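Local coordinates for 2S Albumin protein (Dolichos, PDB 6IX1) that is of unknown precise function but probably serves as a seed storage albumin, folded as a four-bladed hemopexin-type beta-propeller, at residues R43-G48 with P60-S65. Numbering follows the deposited sequence.
Sequences RLISSG and PGIDCS
Ile45 reaches Gly61 and Ile62 with the two ends of its branched side chain, and the contact is van der Waals packing, with no hydrogen bond crossing it. Its CD1 lies against the backbone, 3.9 Å from Gly61 CA and 3.8 Å from Ile62 N. With chi1 at -62°, CG1 lies beside the backbone N and CG2, the other branch, stands anti to it, meeting Ile62 CD1 at 4.2 Å, the two side chains crossing at a slant. Phe19 of strand 15-20 touches both isoleucines, and Phe57 and Val75 also pack on Ile62. Gly61 has a phi of 128°, a backbone region open mainly to glycine, and with no CB it lets CD1 settle on its CA.

Polar bonds hold each segment from its own side. Leu44, the N-cap of the short helix 45-48, accepts at its O from Ser47 N and Gly48 N. Gly48 CA sits over one face of the Arg43 guanidinium. Gly61 O is taken by Ser77 OG, and Ile45 bonds Asn22 through the backbone.

Helix 45-48, following strand 37-44, thus meets the loop leading into strand 64-67 of the next sheet through buried packing of one isoleucine on a glycine backbone and a second isoleucine; no directional bond links the two segments to each other.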
ATOM      1  N   ARG A  43      10.729   7.243 -11.799  1.00  8.19           N
ATOM      2  CA  ARG A  43      12.127   6.837 -11.535  1.00  9.94           C
ATOM      3  C   ARG A  43      12.137   5.362 -11.313  1.00 10.06           C
ATOM      4  O   ARG A  43      11.241   4.851 -10.634  1.00  9.77           O
ATOM      5  CB  ARG A  43      12.725   7.624 -10.321  1.00 10.08           C
ATOM      6  CG  ARG A  43      14.161   7.408  -9.953  1.00 14.70           C
ATOM      7  CD  ARG A  43      14.451   8.437  -8.862  1.00 14.36           C
ATOM      8  NE  ARG A  43      15.844   8.527  -8.490  1.00 20.21           N
ATOM      9  CZ  ARG A  43      16.297   9.130  -7.403  1.00 22.75           C
ATOM     10  NH1 ARG A  43      15.453   9.643  -6.514  1.00 22.59           N
ATOM     11  NH2 ARG A  43      17.591   9.114  -7.162  1.00 29.53           N
ATOM     12  N   LEU A  44      13.194   4.714 -11.698  1.00  9.02           N
ATOM     13  CA  LEU A  44      13.340   3.287 -11.345  1.00  8.98           C
ATOM     14  C   LEU A  44      13.427   3.217  -9.838  1.00  8.36           C
ATOM     15  O   LEU A  44      14.120   3.977  -9.124  1.00  9.49           O
ATOM     16  CB  LEU A  44      14.623   2.697 -11.935  1.00  9.81           C
ATOM     17  CG  LEU A  44      14.651   2.488 -13.428  1.00 10.67           C
ATOM     18  CD1 LEU A  44      16.067   2.147 -13.830  1.00 11.88           C
ATOM     19  CD2 LEU A  44      13.742   1.363 -13.761  1.00 11.68           C
ATOM     20  N   ILE A  45      12.803   2.183  -9.282  1.00  7.79           N
ATOM     21  CA  ILE A  45      12.991   1.814  -7.858  1.00  7.97           C
ATOM     22  C   ILE A  45      14.464   1.644  -7.507  1.00  8.81           C
ATOM     23  O   ILE A  45      14.909   2.133  -6.460  1.00 11.03           O
ATOM     24  CB  ILE A  45      12.137   0.589  -7.525  1.00  9.04           C
ATOM     25  CG1 ILE A  45      10.627   0.840  -7.704  1.00  7.54           C
ATOM     26  CG2 ILE A  45      12.472  -0.013  -6.181  1.00  9.16           C
ATOM     27  CD1 ILE A  45       9.799  -0.395  -7.812  1.00  8.12           C
ATOM     28  N   SER A  46      15.209   0.976  -8.356  1.00 10.10           N
ATOM     29  CA  SER A  46      16.640   0.765  -8.078  1.00 13.02           C
ATOM     30  C   SER A  46      17.395   2.087  -7.966  1.00 13.27           C
ATOM     31  O   SER A  46      18.432   2.102  -7.347  1.00 13.89           O
ATOM     32  CB  SER A  46      17.254  -0.089  -9.124  1.00 11.16           C
ATOM     33  OG  SER A  46      17.099   0.496 -10.397  1.00 11.62           O
ATOM     34  N   SER A  47      16.933   3.132  -8.626  0.50 10.78           N
ATOM     35  CA  SER A  47      17.596   4.454  -8.548  0.50 10.25           C
ATOM     36  C   SER A  47      17.232   5.158  -7.243  0.50 12.04           C
ATOM     37  O   SER A  47      18.131   5.646  -6.497  0.50 12.45           O
ATOM     38  CB  SER A  47      17.183   5.270  -9.751  0.50 12.00           C
ATOM     39  OG  SER A  47      17.651   6.611  -9.652  0.50 12.11           O
ATOM     40  N   GLY A  48      15.939   5.247  -6.962  1.00 11.31           N
ATOM     41  CA  GLY A  48      15.435   5.946  -5.762  1.00 11.23           C
ATOM     42  C   GLY A  48      15.921   5.307  -4.503  1.00 11.76           C
ATOM     43  O   GLY A  48      16.060   6.044  -3.505  1.00 13.89           O
ATOM     44  N   PRO A  60      11.230  -7.489 -10.595  1.00 15.81           N
ATOM     45  CA  PRO A  60      10.303  -6.709 -11.405  1.00 13.98           C
ATOM     46  C   PRO A  60       9.594  -5.527 -10.722  1.00 11.43           C
ATOM     47  O   PRO A  60       8.994  -4.700 -11.374  1.00 14.59           O
ATOM     48  CB  PRO A  60       9.245  -7.749 -11.746  1.00 16.12           C
ATOM     49  CG  PRO A  60       9.202  -8.659 -10.529  1.00 16.75           C
ATOM     50  CD  PRO A  60      10.674  -8.811 -10.209  1.00 14.97           C
ATOM     51  N   GLY A  61       9.803  -5.397  -9.415  1.00 10.46           N
ATOM     52  CA  GLY A  61       9.354  -4.208  -8.686  1.00 10.16           C
ATOM     53  C   GLY A  61       8.535  -4.599  -7.464  1.00  8.43           C
ATOM     54  O   GLY A  61       8.384  -5.752  -7.158  1.00 13.75           O
ATOM     55  N   ILE A  62       7.992  -3.604  -6.811  1.00  8.83           N
ATOM     56  CA  ILE A  62       7.251  -3.716  -5.548  1.00  8.70           C
ATOM     57  C   ILE A  62       5.757  -3.860  -5.860  1.00  7.98           C
ATOM     58  O   ILE A  62       5.185  -3.019  -6.530  1.00  9.88           O
ATOM     59  CB  ILE A  62       7.553  -2.501  -4.665  1.00  8.74           C
ATOM     60  CG1 ILE A  62       9.007  -2.488  -4.239  1.00  9.51           C
ATOM     61  CG2 ILE A  62       6.605  -2.420  -3.486  1.00  9.55           C
ATOM     62  CD1 ILE A  62       9.472  -1.207  -3.573  1.00 10.24           C
ATOM     63  N   ASP A  63       5.195  -4.986  -5.374  1.00  7.81           N
ATOM     64  CA  ASP A  63       3.784  -5.322  -5.664  1.00  8.84           C
ATOM     65  C   ASP A  63       2.883  -5.201  -4.447  1.00  7.87           C
ATOM     66  O   ASP A  63       1.666  -5.437  -4.547  1.00  9.43           O
ATOM     67  CB  ASP A  63       3.586  -6.674  -6.349  1.00 10.82           C
ATOM     68  CG  ASP A  63       4.069  -7.857  -5.543  1.00  8.65           C
ATOM     69  OD1 ASP A  63       4.186  -7.681  -4.307  1.00  9.42           O
ATOM     70  OD2 ASP A  63       4.087  -8.951  -6.123  1.00 12.56           O
ATOM     71  N   CYS A  64       3.426  -4.766  -3.320  1.00  7.00           N
ATOM     72  CA  CYS A  64       2.680  -4.455  -2.094  1.00  7.27           C
ATOM     73  C   CYS A  64       3.628  -3.730  -1.148  1.00  8.13           C
ATOM     74  O   CYS A  64       4.832  -3.950  -1.224  1.00  8.28           O
ATOM     75  CB  CYS A  64       2.094  -5.735  -1.472  1.00  8.12           C
ATOM     76  SG  CYS A  64       1.008  -5.443  -0.047  1.00  8.99           S
ATOM     77  N   SER A  65       3.067  -2.863  -0.345  1.00  6.75           N
ATOM     78  CA  SER A  65       3.881  -2.120   0.629  1.00  7.18           C
ATOM     79  C   SER A  65       3.008  -1.577   1.719  1.00  7.98           C
ATOM     80  O   SER A  65       1.845  -1.375   1.449  1.00  8.48           O
ATOM     81  CB  SER A  65       4.619  -0.982  -0.010  1.00  8.29           C
ATOM     82  OG  SER A  65       3.780  -0.111  -0.774  1.00  8.63           O
TER